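Local coordinates for protein transcriptional regulator, TetR family (Agrobacterium tumefaciens, PDB 3C2B) that probably binds DNA through an N-terminal helix-turn-helix and regulates transcription, at residues S153-F158 with T207-S212; V84-L89 with H211-G216; L27-G32 with G106-A111; L112-I117 with R179-E184. One frame throughout, in Å; residues are numbered along the deposited sequence.

Interaction 1 of 4, residues S153-F158 with T207-S212; sequences SGYLRF and TEKVHS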
# COMPACT_ATOMS: atom_id res chain seq x y z
N SER A 153 26.01 -12.59 12.15
CA SER A 153 26.38 -13.97 12.01
C SER A 153 27.10 -14.19 10.71
O SER A 153 27.42 -15.31 10.37
CB SER A 153 25.15 -14.86 12.12
OG SER A 153 24.57 -14.76 13.42
N GLY A 154 27.35 -13.09 9.99
CA GLY A 154 28.08 -13.13 8.74
C GLY A 154 27.25 -13.52 7.53
O GLY A 154 27.81 -13.77 6.44
N TYR A 155 25.92 -13.60 7.70
CA TYR A 155 25.04 -14.10 6.61
C TYR A 155 24.42 -13.02 5.71
O TYR A 155 23.98 -13.32 4.61
CB TYR A 155 23.93 -15.01 7.16
CG TYR A 155 24.42 -16.23 7.90
CD1 TYR A 155 25.27 -17.17 7.28
CD2 TYR A 155 24.03 -16.46 9.22
CE1 TYR A 155 25.71 -18.29 7.97
CE2 TYR A 155 24.46 -17.58 9.91
CZ TYR A 155 25.31 -18.48 9.29
OH TYR A 155 25.71 -19.58 10.01
N LEU A 156 24.39 -11.78 6.18
CA LEU A 156 23.81 -10.64 5.44
C LEU A 156 24.79 -9.49 5.35
O LEU A 156 25.47 -9.16 6.33
CB LEU A 156 22.55 -10.10 6.13
CG LEU A 156 21.38 -11.06 6.30
CD1 LEU A 156 20.29 -10.29 7.03
CD2 LEU A 156 20.93 -11.55 4.91
N ARG A 157 24.83 -8.86 4.19
CA ARG A 157 25.67 -7.71 3.98
C ARG A 157 24.79 -6.59 3.43
O ARG A 157 23.98 -6.83 2.53
CB ARG A 157 26.82 -8.08 3.02
CG ARG A 157 27.34 -6.95 2.17
CD ARG A 157 28.30 -7.39 1.02
NE ARG A 157 27.76 -8.33 0.01
CZ ARG A 157 26.64 -8.18 -0.72
NH1 ARG A 157 25.84 -7.12 -0.58
NH2 ARG A 157 26.31 -9.12 -1.60
N PHE A 158 24.92 -5.38 3.96
CA PHE A 158 24.20 -4.22 3.42
C PHE A 158 24.87 -2.93 3.90
O PHE A 158 25.47 -2.90 4.96
CB PHE A 158 22.70 -4.21 3.82
CG PHE A 158 22.45 -4.61 5.27
CD1 PHE A 158 22.05 -5.89 5.57
CD2 PHE A 158 22.68 -3.72 6.31
CE1 PHE A 158 21.87 -6.29 6.89
CE2 PHE A 158 22.49 -4.10 7.63
CZ PHE A 158 22.09 -5.39 7.93
N THR A 207 25.29 -13.08 1.95
CA THR A 207 26.72 -13.23 1.71
C THR A 207 26.98 -14.64 1.19
O THR A 207 26.15 -15.53 1.32
CB THR A 207 27.52 -13.07 3.02
OG1 THR A 207 27.19 -14.16 3.88
CG2 THR A 207 27.20 -11.77 3.73
N GLU A 208 28.15 -14.83 0.60
CA GLU A 208 28.62 -16.14 0.20
C GLU A 208 28.47 -17.24 1.29
O GLU A 208 28.11 -18.38 0.98
CB GLU A 208 30.06 -15.99 -0.27
CG GLU A 208 30.79 -17.27 -0.57
CD GLU A 208 31.68 -17.15 -1.79
OE1 GLU A 208 32.04 -15.99 -2.18
OE2 GLU A 208 32.00 -18.22 -2.36
N LYS A 209 28.71 -16.89 2.55
CA LYS A 209 28.51 -17.80 3.70
C LYS A 209 27.07 -18.33 3.80
O LYS A 209 26.88 -19.54 3.98
CB LYS A 209 28.88 -17.10 5.02
CG LYS A 209 29.02 -18.02 6.24
CD LYS A 209 29.31 -17.23 7.52
CE LYS A 209 29.54 -18.14 8.72
NZ LYS A 209 29.15 -17.50 10.02
N VAL A 210 26.06 -17.45 3.72
CA VAL A 210 24.67 -17.88 3.85
C VAL A 210 24.28 -18.85 2.73
O VAL A 210 23.62 -19.84 2.99
CB VAL A 210 23.68 -16.71 4.00
CG1 VAL A 210 23.33 -16.09 2.63
CG2 VAL A 210 22.40 -17.17 4.70
N HIS A 211 24.73 -18.59 1.51
CA HIS A 211 24.37 -19.41 0.34
C HIS A 211 25.07 -20.77 0.34
O HIS A 211 24.44 -21.81 0.08
CB HIS A 211 24.62 -18.64 -0.96
CG HIS A 211 23.75 -17.42 -1.13
ND1 HIS A 211 22.38 -17.46 -1.02
CD2 HIS A 211 24.07 -16.14 -1.42
CE1 HIS A 211 21.89 -16.24 -1.20
NE2 HIS A 211 22.90 -15.42 -1.45
N SER A 212 26.37 -20.78 0.65
CA SER A 212 27.09 -22.05 0.65
C SER A 212 26.72 -22.91 1.88
O SER A 212 26.79 -24.13 1.83
CB SER A 212 28.59 -21.85 0.48
OG SER A 212 29.14 -21.18 1.59
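Thr207 OG1 is held by two bonds: it donates to Gly154 O at 2.7 Å, in the carbonyl plane on a lone pair, and accepts a weak capping bond from Val210 N. Thr207 is the N-cap of the C-terminal helix, so its hydroxyl closes the first turn while gripping the loop. With chi1 at 66°, OG1 lies between the backbone N and the carbonyl carbon of Thr207, and the methyl CG2, anti to that carbonyl carbon, lies over the backbone of Gly154 and Tyr155 and also touches Arg157 CB at 3.8 Å. The backbone joins in: Thr207 N donates to Tyr155 O at 3.0 Å.

Lys209 makes the third link. Its chain runs out extended past the Tyr155 ring, CG lying 3.7 Å from Tyr155 CE1, and delivers NZ to Ser153 O at 2.8 Å. The ammonium also makes an off-centre cation-pi contact, NZ standing 4.5 Å from the Tyr155 ring centroid. Three successive carbonyls, Ser153 to Tyr155, thus each receive a donor from residues 207-209; Gly154, with positive phi, ends helix 137-152 in a Schellman motif. Val210 completes the contact by packing CB against Tyr155 CB at 3.6 Å, and the Tyr155 hydroxyl bonds Glu213 further along the helix.

The loop leaving helix 137-152 is thereby joined to the start of helix 208-214, with Ala86 and Leu89 of helix 86-104 against Tyr155 and helix 190-205 meeting Leu156 through Phe201 and Leu202.

Interaction 2 of 4, residues V84-L89 with H211-G216; sequences VSAPQL and HSELGG
Glu213 and Leu214, neighbours on the last turn of helix 208-214, reach across to Ala86 and Pro87 at the start of helix 86-104. Glu213 comes first. Its CG stands anti to the backbone N (chi1 178°) and the chain continues extended, which carries the carboxylate over the Ala86 methyl to the first turn of the other helix. There OE2 accepts from Ala86 N at 3.2 Å; the N-H points well at the oxygen (161°) but meets it from above the carboxylate plane. On the way the acid's aliphatic part covers the methyl, Glu213 CG lying 3.7 Å from Ala86 CB. The Pro87 ring crosses the glutamate chain at about a right angle, its CD 3.7 Å from Glu213 OE2. The other oxygen, OE1, is hydrogen-bonded to the Tyr155 hydroxyl, so the two carboxylate oxygens have different partners.

Leu214 follows. Its CD2 tucks against the backbone of the same turn, 3.6 Å from both Ala86 C and Pro87 N, and reaches Ala86 CB at 3.9 Å. Leu202 of helix 190-205 also touches this leucine. At Gly215 the backbone leaves the helix.

The N terminus of helix 86-104 has its own capping box: Ser85 OG accepts from Gln88 N, while Gln88 OE1 takes both Ser85 N and Ser85 OG. Glu213 adds an acceptor from outside for Ala86 N, in the first turn. A carboxylate placed at this helix start would be favoured by the helix dipole, which probably stabilises its ionised form.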
# COMPACT_ATOMS: atom_id res chain seq x y z
N VAL A 84 22.56 -16.67 15.04
CA VAL A 84 21.77 -17.71 14.37
C VAL A 84 22.60 -18.49 13.36
O VAL A 84 23.62 -18.00 12.89
CB VAL A 84 20.53 -17.11 13.60
CG1 VAL A 84 19.43 -16.66 14.56
CG2 VAL A 84 20.95 -15.98 12.71
N SER A 85 22.16 -19.70 13.04
CA SER A 85 22.69 -20.45 11.91
C SER A 85 21.96 -19.96 10.67
O SER A 85 20.92 -19.29 10.78
CB SER A 85 22.39 -21.93 12.08
OG SER A 85 20.98 -22.14 12.18
N ALA A 86 22.48 -20.33 9.50
CA ALA A 86 21.87 -19.96 8.24
C ALA A 86 20.44 -20.52 8.06
O ALA A 86 19.54 -19.77 7.69
CB ALA A 86 22.78 -20.28 7.05
N PRO A 87 20.23 -21.84 8.33
CA PRO A 87 18.84 -22.39 8.31
C PRO A 87 17.88 -21.70 9.29
O PRO A 87 16.73 -21.47 8.94
CB PRO A 87 19.01 -23.85 8.75
CG PRO A 87 20.48 -24.15 8.66
CD PRO A 87 21.24 -22.87 8.68
N GLN A 88 18.33 -21.42 10.52
CA GLN A 88 17.55 -20.66 11.49
C GLN A 88 17.20 -19.27 10.93
O GLN A 88 16.07 -18.80 11.10
CB GLN A 88 18.34 -20.41 12.74
CG GLN A 88 18.06 -21.24 13.92
CD GLN A 88 19.08 -20.92 15.00
OE1 GLN A 88 20.25 -21.27 14.87
NE2 GLN A 88 18.65 -20.21 16.04
N LEU A 89 18.18 -18.61 10.32
CA LEU A 89 17.96 -17.30 9.75
C LEU A 89 16.88 -17.37 8.68
O LEU A 89 15.92 -16.60 8.71
CB LEU A 89 19.24 -16.75 9.14
CG LEU A 89 19.47 -15.23 9.00
CD1 LEU A 89 20.11 -14.86 7.65
CD2 LEU A 89 18.28 -14.36 9.34
N HIS A 211 24.73 -18.59 1.51
CA HIS A 211 24.37 -19.41 0.34
C HIS A 211 25.07 -20.77 0.34
O HIS A 211 24.44 -21.81 0.08
CB HIS A 211 24.62 -18.64 -0.96
CG HIS A 211 23.75 -17.42 -1.13
ND1 HIS A 211 22.38 -17.46 -1.02
CD2 HIS A 211 24.07 -16.14 -1.42
CE1 HIS A 211 21.89 -16.24 -1.20
NE2 HIS A 211 22.90 -15.42 -1.45
N SER A 212 26.37 -20.78 0.65
CA SER A 212 27.09 -22.05 0.65
C SER A 212 26.72 -22.91 1.88
O SER A 212 26.79 -24.13 1.83
CB SER A 212 28.59 -21.85 0.48
OG SER A 212 29.14 -21.18 1.59
N GLU A 213 26.27 -22.27 2.96
CA GLU A 213 25.78 -23.02 4.12
C GLU A 213 24.36 -23.56 3.93
O GLU A 213 24.08 -24.69 4.31
CB GLU A 213 25.86 -22.19 5.40
CG GLU A 213 25.30 -22.91 6.63
CD GLU A 213 25.62 -22.22 7.92
OE1 GLU A 213 26.63 -21.47 7.95
OE2 GLU A 213 24.86 -22.42 8.91
N LEU A 214 23.46 -22.75 3.37
CA LEU A 214 22.12 -23.22 2.99
C LEU A 214 22.20 -24.28 1.91
O LEU A 214 21.27 -25.07 1.75
CB LEU A 214 21.23 -22.08 2.50
CG LEU A 214 20.83 -21.08 3.59
CD1 LEU A 214 19.99 -19.97 3.01
CD2 LEU A 214 20.09 -21.76 4.72
N GLY A 215 23.32 -24.29 1.17
CA GLY A 215 23.56 -25.30 0.15
C GLY A 215 24.24 -26.57 0.64
O GLY A 215 24.71 -27.36 -0.17
N GLY A 216 24.28 -26.78 1.96
CA GLY A 216 24.85 -27.99 2.57
C GLY A 216 26.22 -28.40 2.06
O GLY A 216 27.16 -27.60 2.04

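Interaction 3 of 4, residues L27-G32 with G106-A111; sequences LLVEGG and GDVSLA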
# COMPACT_ATOMS: atom_id res chain seq x y z
N LEU A 27 -18.12 -2.31 14.82
CA LEU A 27 -18.90 -1.47 13.88
C LEU A 27 -18.05 -1.08 12.69
O LEU A 27 -18.50 -1.08 11.54
CB LEU A 27 -19.40 -0.19 14.56
CG LEU A 27 -20.69 -0.23 15.39
CD1 LEU A 27 -20.85 1.09 16.15
CD2 LEU A 27 -21.94 -0.51 14.52
N LEU A 28 -16.79 -0.77 12.97
CA LEU A 28 -15.85 -0.29 11.98
C LEU A 28 -15.52 -1.35 10.91
O LEU A 28 -15.52 -1.05 9.71
CB LEU A 28 -14.59 0.18 12.72
CG LEU A 28 -13.73 1.40 12.31
CD1 LEU A 28 -12.35 0.96 12.04
CD2 LEU A 28 -14.31 2.28 11.21
N VAL A 29 -15.23 -2.58 11.34
CA VAL A 29 -14.96 -3.70 10.43
C VAL A 29 -16.20 -3.94 9.54
O VAL A 29 -16.09 -4.12 8.33
CB VAL A 29 -14.59 -5.00 11.21
CG1 VAL A 29 -14.44 -6.22 10.25
CG2 VAL A 29 -13.31 -4.78 12.07
N GLU A 30 -17.36 -3.93 10.16
CA GLU A 30 -18.61 -4.30 9.49
C GLU A 30 -19.16 -3.25 8.48
O GLU A 30 -19.56 -3.60 7.36
CB GLU A 30 -19.65 -4.70 10.54
CG GLU A 30 -19.16 -5.95 11.29
CD GLU A 30 -20.10 -6.45 12.35
OE1 GLU A 30 -21.15 -5.83 12.61
OE2 GLU A 30 -19.77 -7.50 12.96
N GLY A 31 -19.13 -1.98 8.87
CA GLY A 31 -19.65 -0.92 8.02
C GLY A 31 -18.71 0.22 7.66
O GLY A 31 -19.15 1.19 7.06
N GLY A 32 -17.44 0.13 8.00
CA GLY A 32 -16.49 1.23 7.71
C GLY A 32 -16.75 2.49 8.54
O GLY A 32 -17.56 2.48 9.50
N GLY A 106 -5.39 -8.67 8.58
CA GLY A 106 -6.33 -8.71 9.72
C GLY A 106 -7.47 -7.70 9.57
O GLY A 106 -7.25 -6.56 9.09
N ASP A 107 -8.69 -8.12 9.93
CA ASP A 107 -9.87 -7.31 9.64
C ASP A 107 -9.86 -5.98 10.41
O ASP A 107 -10.15 -4.91 9.85
CB ASP A 107 -11.21 -8.09 9.83
CG ASP A 107 -11.35 -8.74 11.17
OD1 ASP A 107 -10.52 -8.52 12.09
OD2 ASP A 107 -12.35 -9.50 11.33
N VAL A 108 -9.45 -6.06 11.67
CA VAL A 108 -9.42 -4.88 12.54
C VAL A 108 -8.31 -3.92 12.05
O VAL A 108 -8.50 -2.70 12.00
CB VAL A 108 -9.18 -5.24 14.02
CG1 VAL A 108 -9.21 -3.97 14.90
CG2 VAL A 108 -10.21 -6.27 14.51
N SER A 109 -7.14 -4.49 11.74
CA SER A 109 -6.02 -3.69 11.27
C SER A 109 -6.44 -2.98 9.98
O SER A 109 -6.23 -1.75 9.84
CB SER A 109 -4.73 -4.52 11.09
OG SER A 109 -3.77 -3.83 10.28
N LEU A 110 -7.06 -3.73 9.05
CA LEU A 110 -7.52 -3.09 7.80
C LEU A 110 -8.50 -1.96 8.07
O LEU A 110 -8.39 -0.90 7.47
CB LEU A 110 -8.15 -4.09 6.84
CG LEU A 110 -7.17 -5.05 6.18
CD1 LEU A 110 -7.96 -6.25 5.61
CD2 LEU A 110 -6.29 -4.38 5.10
N ALA A 111 -9.45 -2.21 8.97
CA ALA A 111 -10.52 -1.26 9.28
C ALA A 111 -9.94 -0.01 9.97
O ALA A 111 -10.32 1.11 9.63
CB ALA A 111 -11.54 -1.91 10.15
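Apolar contacts carry the meeting of Leu28 and Val29 with the first turns of helix 107-120. Ala111 lies at the centre of the contact: its methyl points toward helix 15-31 and lies 3.5 Å from Leu28 CD1 and 3.9 Å from Val29 CG2. The small residue lets the backbones come close, with the CA atoms of Val29 and Ala111 5.2 Å apart. Val29 lays its two methyls on neighbouring residues of the same face. CG1, anti to the backbone N (chi1 175°), rests on Asp107 CB at 3.8 Å, and CG2 lies 3.9 Å from Val108 CA. The axes of the two short segments pass 8.8 Å apart at 81°, nearly perpendicular, which keeps the contact short.

Polar atoms are met here by carbon. Leu28 CD1 lies 3.2 Å from Ala111 O, so a methyl is pressed on the backbone as well as on the alanine side chain. Asp107 OD2 is 4.0 Å from Val29 CG1, and its OD1 turns back to a weak bond with Val108 N at the start of its own helix.

Helix 15-31, of the predicted DNA-binding domain, thus lies across the start of helix 107-120 in the AefR-like C-terminal region. Met66 of helix 59-71 touches Leu28, Gln70 of the same helix touches Val108, and Leu112 and Leu115 continue the leucine's surroundings along helix 107-120. Arg122 of the second subunit packs on Val29.

Interaction 4 of 4, residues L112-I117 with R179-E184; sequences LNRLAI and RMLLGE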
# COMPACT_ATOMS: atom_id res chain seq x y z
N LEU A 112 -8.97 -0.18 10.87
CA LEU A 112 -8.37 1.00 11.49
C LEU A 112 -7.55 1.84 10.50
O LEU A 112 -7.63 3.08 10.48
CB LEU A 112 -7.56 0.61 12.73
CG LEU A 112 -8.52 0.12 13.81
CD1 LEU A 112 -7.75 -0.71 14.84
CD2 LEU A 112 -9.34 1.28 14.48
N ASN A 113 -6.76 1.15 9.68
CA ASN A 113 -6.05 1.79 8.58
C ASN A 113 -6.96 2.52 7.61
O ASN A 113 -6.70 3.68 7.30
CB ASN A 113 -5.11 0.81 7.86
CG ASN A 113 -3.80 0.66 8.61
OD1 ASN A 113 -2.95 1.54 8.53
ND2 ASN A 113 -3.65 -0.42 9.38
N ARG A 114 -8.05 1.87 7.18
CA ARG A 114 -9.07 2.54 6.39
C ARG A 114 -9.58 3.79 7.09
O ARG A 114 -9.72 4.84 6.47
CB ARG A 114 -10.27 1.63 6.14
CG ARG A 114 -9.98 0.49 5.20
CD ARG A 114 -11.17 -0.46 5.07
NE ARG A 114 -10.80 -1.57 4.19
CZ ARG A 114 -10.99 -2.85 4.53
NH1 ARG A 114 -11.60 -3.16 5.68
NH2 ARG A 114 -10.59 -3.79 3.71
N LEU A 115 -9.85 3.68 8.39
CA LEU A 115 -10.41 4.82 9.13
C LEU A 115 -9.44 6.01 9.11
O LEU A 115 -9.83 7.12 8.73
CB LEU A 115 -10.73 4.42 10.57
CG LEU A 115 -11.11 5.58 11.49
CD1 LEU A 115 -12.48 6.01 11.10
CD2 LEU A 115 -11.05 5.17 12.95
N ALA A 116 -8.19 5.74 9.49
CA ALA A 116 -7.10 6.72 9.53
C ALA A 116 -6.75 7.32 8.18
O ALA A 116 -6.43 8.50 8.10
CB ALA A 116 -5.84 6.11 10.18
N ILE A 117 -6.84 6.51 7.11
CA ILE A 117 -6.66 7.00 5.75
C ILE A 117 -7.74 8.01 5.29
O ILE A 117 -7.42 9.08 4.73
CB ILE A 117 -6.43 5.81 4.72
CG1 ILE A 117 -5.02 5.22 4.92
CG2 ILE A 117 -6.70 6.29 3.26
CD1 ILE A 117 -4.72 3.79 4.30
N ARG A 179 -4.22 -2.94 -2.03
CA ARG A 179 -5.35 -3.72 -2.57
C ARG A 179 -6.38 -4.19 -1.53
O ARG A 179 -7.59 -4.12 -1.78
CB ARG A 179 -4.86 -4.89 -3.43
CG ARG A 179 -3.90 -4.39 -4.57
CD ARG A 179 -3.49 -5.47 -5.57
NE ARG A 179 -4.63 -5.96 -6.34
CZ ARG A 179 -5.19 -5.34 -7.39
NH1 ARG A 179 -6.26 -5.90 -7.98
NH2 ARG A 179 -4.73 -4.16 -7.84
N MSE A 180 -5.90 -4.67 -0.38
CA MSE A 180 -6.77 -5.21 0.66
C MSE A 180 -7.57 -4.09 1.30
O MSE A 180 -8.77 -4.24 1.57
CB MSE A 180 -5.98 -6.01 1.70
CG MSE A 180 -5.42 -7.35 1.16
SE MSE A 180 -4.69 -8.54 2.53
CE MSE A 180 -3.31 -7.40 3.20
N LEU A 181 -6.92 -2.96 1.47
CA LEU A 181 -7.53 -1.76 2.01
C LEU A 181 -8.66 -1.26 1.16
O LEU A 181 -9.63 -0.74 1.67
CB LEU A 181 -6.47 -0.67 2.18
CG LEU A 181 -5.50 -0.88 3.35
CD1 LEU A 181 -4.40 0.21 3.34
CD2 LEU A 181 -6.22 -0.86 4.65
N LEU A 182 -8.50 -1.43 -0.14
CA LEU A 182 -9.52 -1.09 -1.14
C LEU A 182 -10.60 -2.16 -1.13
O LEU A 182 -11.65 -1.97 -1.72
CB LEU A 182 -8.89 -0.95 -2.54
CG LEU A 182 -8.00 0.28 -2.83
CD1 LEU A 182 -7.10 0.03 -4.05
CD2 LEU A 182 -8.81 1.60 -3.07
N GLY A 183 -10.35 -3.30 -0.48
CA GLY A 183 -11.46 -4.25 -0.32
C GLY A 183 -11.19 -5.57 -0.99
O GLY A 183 -12.01 -6.45 -0.94
N GLU A 184 -10.03 -5.72 -1.62
CA GLU A 184 -9.70 -7.01 -2.22
C GLU A 184 -9.35 -8.03 -1.14
O GLU A 184 -8.52 -7.77 -0.29
CB GLU A 184 -8.56 -6.86 -3.20
CG GLU A 184 -8.35 -8.07 -4.09
CD GLU A 184 -7.10 -7.95 -4.91
OE1 GLU A 184 -7.03 -7.02 -5.70
OE2 GLU A 184 -6.19 -8.76 -4.76
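Hydrogen bonds from one side chain, Arg114, grip the carbonyls of Met180 and Leu181. NE donates to Leu181 O at 2.9 Å and almost straight (173°), while NH2 reaches Met180 O at 2.8 Å along a more bent path (141°). Both oxygens lie at the guanidinium edge, near its plane, so two successive carbonyls fix the rotation of the group. The torsions explain the reach: chi1 at -70° sets CG beside the backbone N, and the chain then runs extended to NE. Met180, present as selenomethionine, has a carbonyl with two donors, since Gly183 N comes to it from the opposite face to Arg114 NH2. That second bond belongs to the Schellman motif where Gly183, with positive phi, departs from helical geometry.

Apolar contacts surround Leu181. Its CD1 meets Ile117 CD1 at 3.7 Å, the two chains crossing at about a right angle, and its CD2 sits 3.8 Å from Asn113 CB and 4.0 Å from Arg114 CG. The amide of Asn113 is occupied elsewhere, ND2 bonding Ser109 O one turn back.

Ser121 of the second subunit packs on Arg114, and Leu182 packs on Ile117 of the second subunit. An arginine side chain bonded to two successive main-chain carbonyls at a Schellman motif here joins two helices of the all-helical C-terminal domain of a TetR-family regulator beside the dimer interface.

How the interactions relate
From the N terminus, interaction 3 closes first: helix 15-31 meets the start of helix 107-120, joining the predicted DNA-binding domain to the AefR-like C-terminal region. Interaction 4 follows in series further along helix 107-120, pairing it with residues 179-184; the two touch through Leu28, Leu110 and Leu181, and both reach the second subunit. Interaction 2 spans from 84-89 to 211-216, crossing interaction 3 and enclosing interaction 4, while interaction 1, from 153-158 to 207-212, crosses interaction 4. Interactions 1 and 2 share helix 208-214, lie 9 Å apart between centres and touch. They bind the chain's C-terminal end at the far pole, about 40 Å from interaction 3 between centres.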